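Local coordinates for protein uricase (PDB 4R8X) that catalyses the oxidation of urate, the first step on the route from urate to (S)-allantoin, at residues Asn20-Ile28 with Asp217-Ala225; Gln162-Lys173 with Pro197-Tyr208. All coordinates share one frame; numbering follows the deposited sequence. Where two conformers were deposited one is given.

Following the chain from the N terminus, residues 20-28 come soon after strand 5-17 and wait 188 residues for their partner, 217-225. Between them lie helices and strands of both halves of the subunit, so interaction 1 closes a very long loop. Interaction 2 closes a short one within it: 162-173 and 197-208 pair across 23 residues that hold neither helix nor strand. The two are thus nested, not crossed, with centres about 20 Å apart. They meet where strand 198-208 leads on toward 217-225: Y208 OH probably bonds to V223 N, and A225 packs on W206. E89 binds both Y222 and S164, and so joins the two contacts.

Interaction 1. Residues Asn20-Ile28 with Asp217-Ala225; sequences NPLKGLKQI and DNPANYVAA
L25 reaches P219, Y222 and A224 with its two methyl groups. Its CB points away from 217-225, but CG lies anti to the carbonyl carbon (chi1 -58°), which turns the tip back. CD1 lies 3.7 Å from CB of A224, just before helix 225-238. CD2 comes in at the edge of the Y222 ring, near its plane, 3.9 Å from CD2 of Y222, and also lies against the carbonyl oxygens of P219 and Y222. L22 extends the apolar patch: its CD2 is 3.8 Å from Y222 CE2, and the two side chains cross at about a right angle. The far end of that ring is polar, its OH bonded to E89. P219 presses on the backbone of K23 and G24, where its CB comes within 3.0 Å of K23 O. An Asx turn, with A220 N donating to N218 OD1, sits at the start of the 3-10 segment 219-221. Two waters link polar groups near K26. One molecule lies 2.9 Å from K26 N and also bonds Y222 O; another joins K26 NZ, at the bent end of its chain, to A220 O. With no direct hydrogen bond between the segments, the contact depends on leucine methyls fitted against proline, tyrosine and alanine, and on water to link the polar groups around K26.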
loop_
_atom_site.group_PDB
_atom_site.type_symbol
_atom_site.label_atom_id
_atom_site.label_comp_id
_atom_site.label_asym_id
_atom_site.label_seq_id
_atom_site.Cartn_x
_atom_site.Cartn_y
_atom_site.Cartn_z
ATOM N N ASN D 20 -25.853 -7.976 -19.148
ATOM C CA ASN D 20 -27.106 -7.276 -19.399
ATOM C C ASN D 20 -27.084 -5.879 -18.784
ATOM O O ASN D 20 -26.754 -5.734 -17.610
ATOM C CB ASN D 20 -28.256 -8.090 -18.805
ATOM C CG ASN D 20 -29.611 -7.568 -19.213
ATOM O OD1 ASN D 20 -29.772 -7.005 -20.293
ATOM N ND2 ASN D 20 -30.601 -7.753 -18.346
ATOM N N PRO D 21 -27.414 -4.844 -19.576
ATOM C CA PRO D 21 -27.383 -3.502 -18.986
ATOM C C PRO D 21 -28.447 -3.306 -17.906
ATOM O O PRO D 21 -29.535 -3.882 -17.967
ATOM C CB PRO D 21 -27.656 -2.579 -20.187
ATOM C CG PRO D 21 -27.253 -3.377 -21.379
ATOM C CD PRO D 21 -27.621 -4.799 -21.035
ATOM N N LEU D 22 -28.107 -2.502 -16.908
ATOM C CA LEU D 22 -29.057 -2.049 -15.906
ATOM C C LEU D 22 -29.690 -0.761 -16.433
ATOM O O LEU D 22 -29.002 0.240 -16.608
ATOM C CB LEU D 22 -28.318 -1.817 -14.581
ATOM C CG LEU D 22 -29.099 -1.259 -13.389
ATOM C CD1 LEU D 22 -30.208 -2.216 -12.951
ATOM C CD2 LEU D 22 -28.150 -0.988 -12.242
ATOM N N LYS D 23 -30.990 -0.797 -16.719
ATOM C CA LYS D 23 -31.678 0.356 -17.302
ATOM C C LYS D 23 -32.970 0.623 -16.555
ATOM O O LYS D 23 -33.565 -0.301 -16.023
ATOM C CB LYS D 23 -32.041 0.088 -18.766
ATOM C CG LYS D 23 -30.876 -0.011 -19.724
ATOM C CD LYS D 23 -31.388 -0.182 -21.146
ATOM C CE LYS D 23 -30.249 -0.301 -22.137
ATOM N NZ LYS D 23 -30.761 -0.571 -23.508
ATOM N N GLY D 24 -33.420 1.874 -16.533
ATOM C CA GLY D 24 -34.727 2.185 -15.974
ATOM C C GLY D 24 -34.737 2.440 -14.479
ATOM O O GLY D 24 -35.721 2.157 -13.791
ATOM N N LEU D 25 -33.637 2.980 -13.968
ATOM C CA LEU D 25 -33.566 3.345 -12.562
ATOM C C LEU D 25 -34.498 4.519 -12.264
ATOM O O LEU D 25 -34.940 5.219 -13.175
ATOM C CB LEU D 25 -32.123 3.673 -12.181
ATOM C CG LEU D 25 -31.126 2.533 -12.423
ATOM C CD1 LEU D 25 -29.679 2.993 -12.239
ATOM C CD2 LEU D 25 -31.441 1.346 -11.512
ATOM N N LYS D 26 -34.804 4.728 -10.989
ATOM C CA LYS D 26 -35.684 5.818 -10.586
ATOM C C LYS D 26 -34.989 7.157 -10.808
ATOM O O LYS D 26 -33.836 7.337 -10.415
ATOM C CB LYS D 26 -36.064 5.661 -9.112
ATOM C CG LYS D 26 -37.026 6.713 -8.579
ATOM C CD LYS D 26 -37.140 6.612 -7.064
ATOM C CE LYS D 26 -38.478 7.119 -6.565
ATOM N NZ LYS D 26 -39.574 6.175 -6.916
ATOM N N GLN D 27 -35.685 8.094 -11.445
ATOM C CA GLN D 27 -35.154 9.442 -11.608
ATOM C C GLN D 27 -35.250 10.205 -10.292
ATOM O O GLN D 27 -36.296 10.199 -9.641
ATOM C CB GLN D 27 -35.895 10.193 -12.717
ATOM C CG GLN D 27 -35.679 9.608 -14.103
ATOM C CD GLN D 27 -35.955 10.605 -15.209
ATOM O OE1 GLN D 27 -35.253 10.638 -16.220
ATOM N NE2 GLN D 27 -36.978 11.431 -15.020
ATOM N N ILE D 28 -34.148 10.835 -9.895
ATOM C CA ILE D 28 -34.114 11.658 -8.685
ATOM C C ILE D 28 -33.415 12.983 -8.972
ATOM O O ILE D 28 -32.583 13.055 -9.883
ATOM C CB ILE D 28 -33.423 10.933 -7.500
ATOM C CG1 ILE D 28 -31.957 10.610 -7.808
ATOM C CG2 ILE D 28 -34.197 9.671 -7.115
ATOM C CD1 ILE D 28 -31.202 10.097 -6.610
ATOM N N ASP D 217 -34.666 -7.075 -11.091
ATOM C CA ASP D 217 -35.656 -7.551 -12.054
ATOM C C ASP D 217 -36.680 -6.468 -12.378
ATOM O O ASP D 217 -37.237 -6.440 -13.472
ATOM C CB ASP D 217 -36.329 -8.828 -11.552
ATOM C CG ASP D 217 -35.385 -10.012 -11.554
ATOM O OD1 ASP D 217 -35.358 -10.768 -10.562
ATOM O OD2 ASP D 217 -34.658 -10.180 -12.555
ATOM N N ASN D 218 -36.921 -5.582 -11.414
ATOM C CA ASN D 218 -37.633 -4.332 -11.660
ATOM C C ASN D 218 -36.720 -3.173 -11.282
ATOM O O ASN D 218 -36.702 -2.745 -10.128
ATOM C CB ASN D 218 -38.927 -4.260 -10.848
ATOM C CG ASN D 218 -39.750 -3.024 -11.174
ATOM O OD1 ASN D 218 -39.234 -2.033 -11.692
ATOM N ND2 ASN D 218 -41.040 -3.079 -10.870
ATOM N N PRO D 219 -35.962 -2.656 -12.258
ATOM C CA PRO D 219 -34.935 -1.654 -11.965
ATOM C C PRO D 219 -35.485 -0.380 -11.342
ATOM O O PRO D 219 -34.715 0.369 -10.747
ATOM C CB PRO D 219 -34.342 -1.356 -13.339
ATOM C CG PRO D 219 -34.597 -2.587 -14.129
ATOM C CD PRO D 219 -35.940 -3.061 -13.673
ATOM N N ALA D 220 -36.787 -0.142 -11.466
ATOM C CA ALA D 220 -37.396 1.018 -10.827
ATOM C C ALA D 220 -37.259 0.931 -9.309
ATOM O O ALA D 220 -37.277 1.950 -8.620
ATOM C CB ALA D 220 -38.848 1.138 -11.218
ATOM N N ASN D 221 -37.126 -0.290 -8.799
ATOM C CA ASN D 221 -36.978 -0.523 -7.369
ATOM C C ASN D 221 -35.552 -0.830 -6.938
ATOM O O ASN D 221 -35.315 -1.107 -5.759
ATOM C CB ASN D 221 -37.873 -1.670 -6.917
ATOM C CG ASN D 221 -39.326 -1.397 -7.176
ATOM O OD1 ASN D 221 -39.761 -0.246 -7.183
ATOM N ND2 ASN D 221 -40.091 -2.455 -7.398
ATOM N N TYR D 222 -34.615 -0.809 -7.889
ATOM C CA TYR D 222 -33.207 -1.049 -7.590
ATOM C C TYR D 222 -32.506 0.256 -7.278
ATOM O O TYR D 222 -32.617 1.222 -8.035
ATOM C CB TYR D 222 -32.486 -1.734 -8.757
ATOM C CG TYR D 222 -31.032 -2.017 -8.417
ATOM C CD1 TYR D 222 -30.707 -3.057 -7.553
ATOM C CD2 TYR D 222 -29.990 -1.222 -8.911
ATOM C CE1 TYR D 222 -29.405 -3.328 -7.202
ATOM C CE2 TYR D 222 -28.670 -1.485 -8.561
ATOM C CZ TYR D 222 -28.386 -2.535 -7.693
ATOM O OH TYR D 222 -27.087 -2.814 -7.346
ATOM N N VAL D 223 -31.779 0.276 -6.168
ATOM C CA VAL D 223 -31.031 1.461 -5.781
ATOM C C VAL D 223 -29.585 1.317 -6.241
ATOM O O VAL D 223 -28.833 0.515 -5.702
ATOM C CB VAL D 223 -31.088 1.688 -4.259
ATOM C CG1 VAL D 223 -30.351 2.969 -3.880
ATOM C CG2 VAL D 223 -32.537 1.756 -3.792
ATOM N N ALA D 224 -29.197 2.098 -7.242
ATOM C CA ALA D 224 -27.820 2.070 -7.722
ATOM C C ALA D 224 -26.917 2.850 -6.773
ATOM O O ALA D 224 -27.250 3.973 -6.365
ATOM C CB ALA D 224 -27.729 2.637 -9.135
ATOM N N ALA D 225 -25.785 2.247 -6.412
ATOM C CA ALA D 225 -24.806 2.903 -5.537
ATOM C C ALA D 225 -24.398 4.270 -6.075
ATOM O O ALA D 225 -24.133 5.185 -5.308
ATOM C CB ALA D 225 -23.572 2.011 -5.320
HETATM O O HOH W 1 -33.287 3.618 -8.739
HETATM O O HOH W 2 -39.174 4.033 -8.669
#

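Interaction 2. Residues Gln162-Lys173 with Pro197-Tyr208; sequences QASGIADIQLIK and PLYIFLNIGWAY
S164 and G165 run beneath the indole of W206 at one end of an antiparallel strand pair in the sheet of the uricase tunnelling fold (T-fold). Backbone hydrogen bonds join I166 with I204, I169 with L202 and L171 with I200 in both directions. Between I166 and I169 the register slips by one residue, a beta bulge. There the side-chain carbonyl of N203 accepts the N-H of D168: N to OD1 is 2.8 Å, and the bond is nearly straight (169°). Past the bulge, L171-K173 pair with a strand of a second subunit, so the sheet runs on across the interface. At the far end, P197 follows R196, a predicted urate-binding residue.

Two aromatic rings are covered by the neighbouring strand. The amide of Q170 is stacked almost parallel to the F201 ring, 6° between planes, with CD 3.5 Å above the plane toward the rim; CG, nearer the backbone, makes a CH-pi contact 3.8 Å from the ring centroid. W206 holds CG between its backbone N and carbonyl carbon (chi1 48°), folding the indole over the neighbouring strand, where G165 CA makes a CH-pi contact 3.9 Å from the centroid of the six-membered ring. With W206 cut back to an alanine, S164 and G165 would probably lose the flat cover over their backbone, leaving a gap where the indole lay.

Apolar contacts line the face toward helix 244-258, which packs on I200 and L202; I169 CD1 and I204 CD1 lie 4.0 Å apart. Water completes the W206 end: S164 OG, also bonded to E89, and W206 O each accept from one molecule at 2.8 Å.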
loop_
_atom_site.group_PDB
_atom_site.type_symbol
_atom_site.label_atom_id
_atom_site.label_comp_id
_atom_site.label_asym_id
_atom_site.label_seq_id
_atom_site.Cartn_x
_atom_site.Cartn_y
_atom_site.Cartn_z
ATOM N N GLN D 162 -28.022 -9.611 3.485
ATOM C CA GLN D 162 -27.892 -8.879 2.232
ATOM C C GLN D 162 -27.348 -7.491 2.545
ATOM O O GLN D 162 -27.888 -6.794 3.399
ATOM C CB GLN D 162 -29.233 -8.792 1.498
ATOM C CG GLN D 162 -29.168 -8.201 0.094
ATOM C CD GLN D 162 -30.551 -8.021 -0.502
ATOM O OE1 GLN D 162 -31.345 -7.233 -0.001
ATOM N NE2 GLN D 162 -30.853 -8.766 -1.563
ATOM N N ALA D 163 -26.258 -7.111 1.879
ATOM C CA ALA D 163 -25.677 -5.781 2.027
ATOM C C ALA D 163 -25.430 -5.164 0.658
ATOM O O ALA D 163 -25.134 -5.877 -0.304
ATOM C CB ALA D 163 -24.367 -5.850 2.819
ATOM N N SER D 164 -25.536 -3.843 0.597
ATOM C CA SER D 164 -25.287 -3.063 -0.610
ATOM C C SER D 164 -24.566 -1.819 -0.157
ATOM O O SER D 164 -24.898 -1.249 0.881
ATOM C CB SER D 164 -26.595 -2.624 -1.272
ATOM O OG SER D 164 -27.403 -3.739 -1.562
ATOM N N GLY D 165 -23.582 -1.374 -0.925
ATOM C CA GLY D 165 -22.897 -0.157 -0.543
ATOM C C GLY D 165 -22.055 0.505 -1.607
ATOM O O GLY D 165 -21.884 -0.012 -2.715
ATOM N N ILE D 166 -21.562 1.680 -1.250
ATOM C CA ILE D 166 -20.536 2.368 -2.018
ATOM C C ILE D 166 -19.404 2.667 -1.039
ATOM O O ILE D 166 -19.626 3.166 0.070
ATOM C CB ILE D 166 -21.076 3.650 -2.715
ATOM C CG1 ILE D 166 -20.003 4.295 -3.599
ATOM C CG2 ILE D 166 -21.575 4.669 -1.714
ATOM C CD1 ILE D 166 -20.012 3.794 -5.029
ATOM N N ALA D 167 -18.185 2.332 -1.441
ATOM C CA ALA D 167 -17.018 2.433 -0.571
ATOM C C ALA D 167 -16.062 3.498 -1.092
ATOM O O ALA D 167 -15.963 3.708 -2.300
ATOM C CB ALA D 167 -16.304 1.091 -0.505
ATOM N N ASP D 168 -15.384 4.178 -0.171
ATOM C CA ASP D 168 -14.276 5.077 -0.509
ATOM C C ASP D 168 -14.664 6.335 -1.287
ATOM O O ASP D 168 -13.945 6.751 -2.201
ATOM C CB ASP D 168 -13.165 4.340 -1.266
ATOM C CG ASP D 168 -12.478 3.285 -0.426
ATOM O OD1 ASP D 168 -12.759 3.191 0.790
ATOM O OD2 ASP D 168 -11.649 2.546 -0.992
ATOM N N ILE D 169 -15.789 6.942 -0.927
ATOM C CA ILE D 169 -16.107 8.281 -1.414
ATOM C C ILE D 169 -15.185 9.249 -0.662
ATOM O O ILE D 169 -15.105 9.199 0.560
ATOM C CB ILE D 169 -17.580 8.640 -1.122
ATOM C CG1 ILE D 169 -18.528 7.807 -1.982
ATOM C CG2 ILE D 169 -17.833 10.116 -1.328
ATOM C CD1 ILE D 169 -19.984 7.980 -1.588
ATOM N N GLN D 170 -14.453 10.099 -1.372
ATOM C CA GLN D 170 -13.574 11.065 -0.708
ATOM C C GLN D 170 -13.883 12.444 -1.257
ATOM O O GLN D 170 -13.595 12.728 -2.413
ATOM C CB GLN D 170 -12.088 10.713 -0.897
ATOM C CG GLN D 170 -11.730 9.298 -0.445
ATOM C CD GLN D 170 -10.260 8.978 -0.602
ATOM O OE1 GLN D 170 -9.476 9.798 -1.073
ATOM N NE2 GLN D 170 -9.878 7.775 -0.210
ATOM N N LEU D 171 -14.484 13.296 -0.428
ATOM C CA LEU D 171 -14.962 14.601 -0.867
ATOM C C LEU D 171 -14.466 15.711 0.043
ATOM O O LEU D 171 -14.423 15.564 1.264
ATOM C CB LEU D 171 -16.495 14.633 -0.896
ATOM C CG LEU D 171 -17.187 13.656 -1.840
ATOM C CD1 LEU D 171 -18.685 13.649 -1.532
ATOM C CD2 LEU D 171 -16.923 14.041 -3.285
ATOM N N ILE D 172 -14.100 16.828 -0.568
ATOM C CA ILE D 172 -13.744 18.038 0.171
ATOM C C ILE D 172 -14.724 19.159 -0.180
ATOM O O ILE D 172 -15.209 19.234 -1.305
ATOM C CB ILE D 172 -12.277 18.457 -0.140
ATOM C CG1 ILE D 172 -11.742 19.454 0.891
ATOM C CG2 ILE D 172 -12.141 19.000 -1.568
ATOM C CD1 ILE D 172 -10.244 19.651 0.776
ATOM N N LYS D 173 -15.047 20.007 0.797
ATOM C CA LYS D 173 -15.861 21.196 0.546
ATOM C C LYS D 173 -15.055 22.434 0.912
ATOM O O LYS D 173 -14.670 22.609 2.066
ATOM C CB LYS D 173 -17.166 21.159 1.351
ATOM C CG LYS D 173 -18.132 22.295 1.031
ATOM C CD LYS D 173 -19.459 22.130 1.762
ATOM C CE LYS D 173 -20.449 23.209 1.361
ATOM N NZ LYS D 173 -21.758 23.018 2.062
ATOM N N PRO D 197 -11.055 23.563 5.011
ATOM C CA PRO D 197 -12.099 22.902 4.220
ATOM C C PRO D 197 -12.381 21.501 4.769
ATOM O O PRO D 197 -11.454 20.719 4.952
ATOM C CB PRO D 197 -11.479 22.810 2.816
ATOM C CG PRO D 197 -10.345 23.797 2.806
ATOM C CD PRO D 197 -9.855 23.882 4.218
ATOM N N LEU D 198 -13.640 21.195 5.054
ATOM C CA LEU D 198 -13.993 19.857 5.520
ATOM C C LEU D 198 -13.720 18.787 4.458
ATOM O O LEU D 198 -14.217 18.867 3.331
ATOM C CB LEU D 198 -15.458 19.807 5.950
ATOM C CG LEU D 198 -15.914 18.498 6.596
ATOM C CD1 LEU D 198 -15.107 18.205 7.853
ATOM C CD2 LEU D 198 -17.403 18.538 6.909
ATOM N N TYR D 199 -12.927 17.790 4.837
ATOM C CA TYR D 199 -12.500 16.746 3.922
ATOM C C TYR D 199 -12.909 15.426 4.560
ATOM O O TYR D 199 -12.453 15.091 5.650
ATOM C CB TYR D 199 -10.983 16.846 3.703
ATOM C CG TYR D 199 -10.388 15.865 2.707
ATOM C CD1 TYR D 199 -11.158 15.264 1.718
ATOM C CD2 TYR D 199 -9.040 15.544 2.765
ATOM C CE1 TYR D 199 -10.602 14.373 0.824
ATOM C CE2 TYR D 199 -8.482 14.645 1.879
ATOM C CZ TYR D 199 -9.269 14.070 0.913
ATOM O OH TYR D 199 -8.708 13.174 0.046
ATOM N N ILE D 200 -13.788 14.691 3.878
ATOM C CA ILE D 200 -14.401 13.484 4.436
ATOM C C ILE D 200 -14.237 12.256 3.543
ATOM O O ILE D 200 -14.207 12.362 2.313
ATOM C CB ILE D 200 -15.910 13.689 4.728
ATOM C CG1 ILE D 200 -16.689 13.921 3.431
ATOM C CG2 ILE D 200 -16.119 14.860 5.675
ATOM C CD1 ILE D 200 -18.203 14.068 3.629
ATOM N N PHE D 201 -14.099 11.098 4.180
ATOM C CA PHE D 201 -14.192 9.806 3.510
ATOM C C PHE D 201 -15.507 9.206 3.974
ATOM O O PHE D 201 -15.820 9.280 5.167
ATOM C CB PHE D 201 -13.064 8.865 3.944
ATOM C CG PHE D 201 -11.683 9.277 3.488
ATOM C CD1 PHE D 201 -11.451 10.478 2.819
ATOM C CD2 PHE D 201 -10.614 8.432 3.715
ATOM C CE1 PHE D 201 -10.167 10.833 2.418
ATOM C CE2 PHE D 201 -9.333 8.775 3.308
ATOM C CZ PHE D 201 -9.113 9.977 2.659
ATOM N N LEU D 202 -16.252 8.592 3.056
ATOM C CA LEU D 202 -17.540 7.973 3.385
ATOM C C LEU D 202 -17.647 6.585 2.780
ATOM O O LEU D 202 -17.349 6.395 1.599
ATOM C CB LEU D 202 -18.717 8.804 2.856
ATOM C CG LEU D 202 -18.965 10.212 3.388
ATOM C CD1 LEU D 202 -20.200 10.820 2.742
ATOM C CD2 LEU D 202 -19.101 10.198 4.906
ATOM N N ASN D 203 -18.062 5.627 3.600
ATOM C CA ASN D 203 -18.592 4.363 3.117
ATOM C C ASN D 203 -20.057 4.382 3.492
ATOM O O ASN D 203 -20.398 4.637 4.654
ATOM C CB ASN D 203 -17.927 3.169 3.797
ATOM C CG ASN D 203 -16.438 3.067 3.514
ATOM O OD1 ASN D 203 -15.931 3.593 2.525
ATOM N ND2 ASN D 203 -15.729 2.369 4.393
ATOM N N ILE D 204 -20.925 4.153 2.517
ATOM C CA ILE D 204 -22.358 4.188 2.768
ATOM C C ILE D 204 -22.955 2.852 2.391
ATOM O O ILE D 204 -22.620 2.288 1.352
ATOM C CB ILE D 204 -23.035 5.287 1.943
ATOM C CG1 ILE D 204 -22.290 6.617 2.119
ATOM C CG2 ILE D 204 -24.490 5.422 2.345
ATOM C CD1 ILE D 204 -22.803 7.734 1.225
ATOM N N GLY D 205 -23.829 2.333 3.243
ATOM C CA GLY D 205 -24.530 1.092 2.959
ATOM C C GLY D 205 -26.022 1.252 3.165
ATOM O O GLY D 205 -26.458 2.205 3.812
ATOM N N TRP D 206 -26.807 0.333 2.608
ATOM C CA TRP D 206 -28.258 0.374 2.774
ATOM C C TRP D 206 -28.837 -1.034 2.793
ATOM O O TRP D 206 -28.181 -1.990 2.367
ATOM C CB TRP D 206 -28.919 1.229 1.680
ATOM C CG TRP D 206 -28.452 0.909 0.294
ATOM C CD1 TRP D 206 -29.047 0.065 -0.606
ATOM C CD2 TRP D 206 -27.276 1.418 -0.345
ATOM N NE1 TRP D 206 -28.312 0.024 -1.772
ATOM C CE2 TRP D 206 -27.219 0.843 -1.636
ATOM C CE3 TRP D 206 -26.269 2.307 0.045
ATOM C CZ2 TRP D 206 -26.192 1.129 -2.535
ATOM C CZ3 TRP D 206 -25.240 2.578 -0.844
ATOM C CH2 TRP D 206 -25.212 1.994 -2.119
ATOM N N ALA D 207 -30.059 -1.147 3.306
ATOM C CA ALA D 207 -30.784 -2.414 3.345
ATOM C C ALA D 207 -32.157 -2.216 2.739
ATOM O O ALA D 207 -32.757 -1.169 2.910
ATOM C CB ALA D 207 -30.926 -2.932 4.778
ATOM N N TYR D 208 -32.640 -3.240 2.044
ATOM C CA TYR D 208 -33.955 -3.224 1.412
ATOM C C TYR D 208 -35.020 -3.854 2.305
ATOM O O TYR D 208 -34.775 -4.878 2.949
ATOM C CB TYR D 208 -33.913 -4.039 0.124
ATOM C CG TYR D 208 -33.153 -3.432 -1.039
ATOM C CD1 TYR D 208 -31.773 -3.577 -1.157
ATOM C CD2 TYR D 208 -33.824 -2.754 -2.044
ATOM C CE1 TYR D 208 -31.086 -3.037 -2.248
ATOM C CE2 TYR D 208 -33.161 -2.223 -3.131
ATOM C CZ TYR D 208 -31.788 -2.357 -3.226
ATOM O OH TYR D 208 -31.117 -1.834 -4.310
HETATM O O HOH W 3 -30.891 -5.602 1.912
HETATM O O HOH W 4 -28.690 -4.313 0.888
HETATM O O HOH W 5 -25.951 -2.795 3.801
HETATM O O HOH W 6 -13.579 0.705 2.625
HETATM O O HOH W 7 -15.964 22.938 4.498
#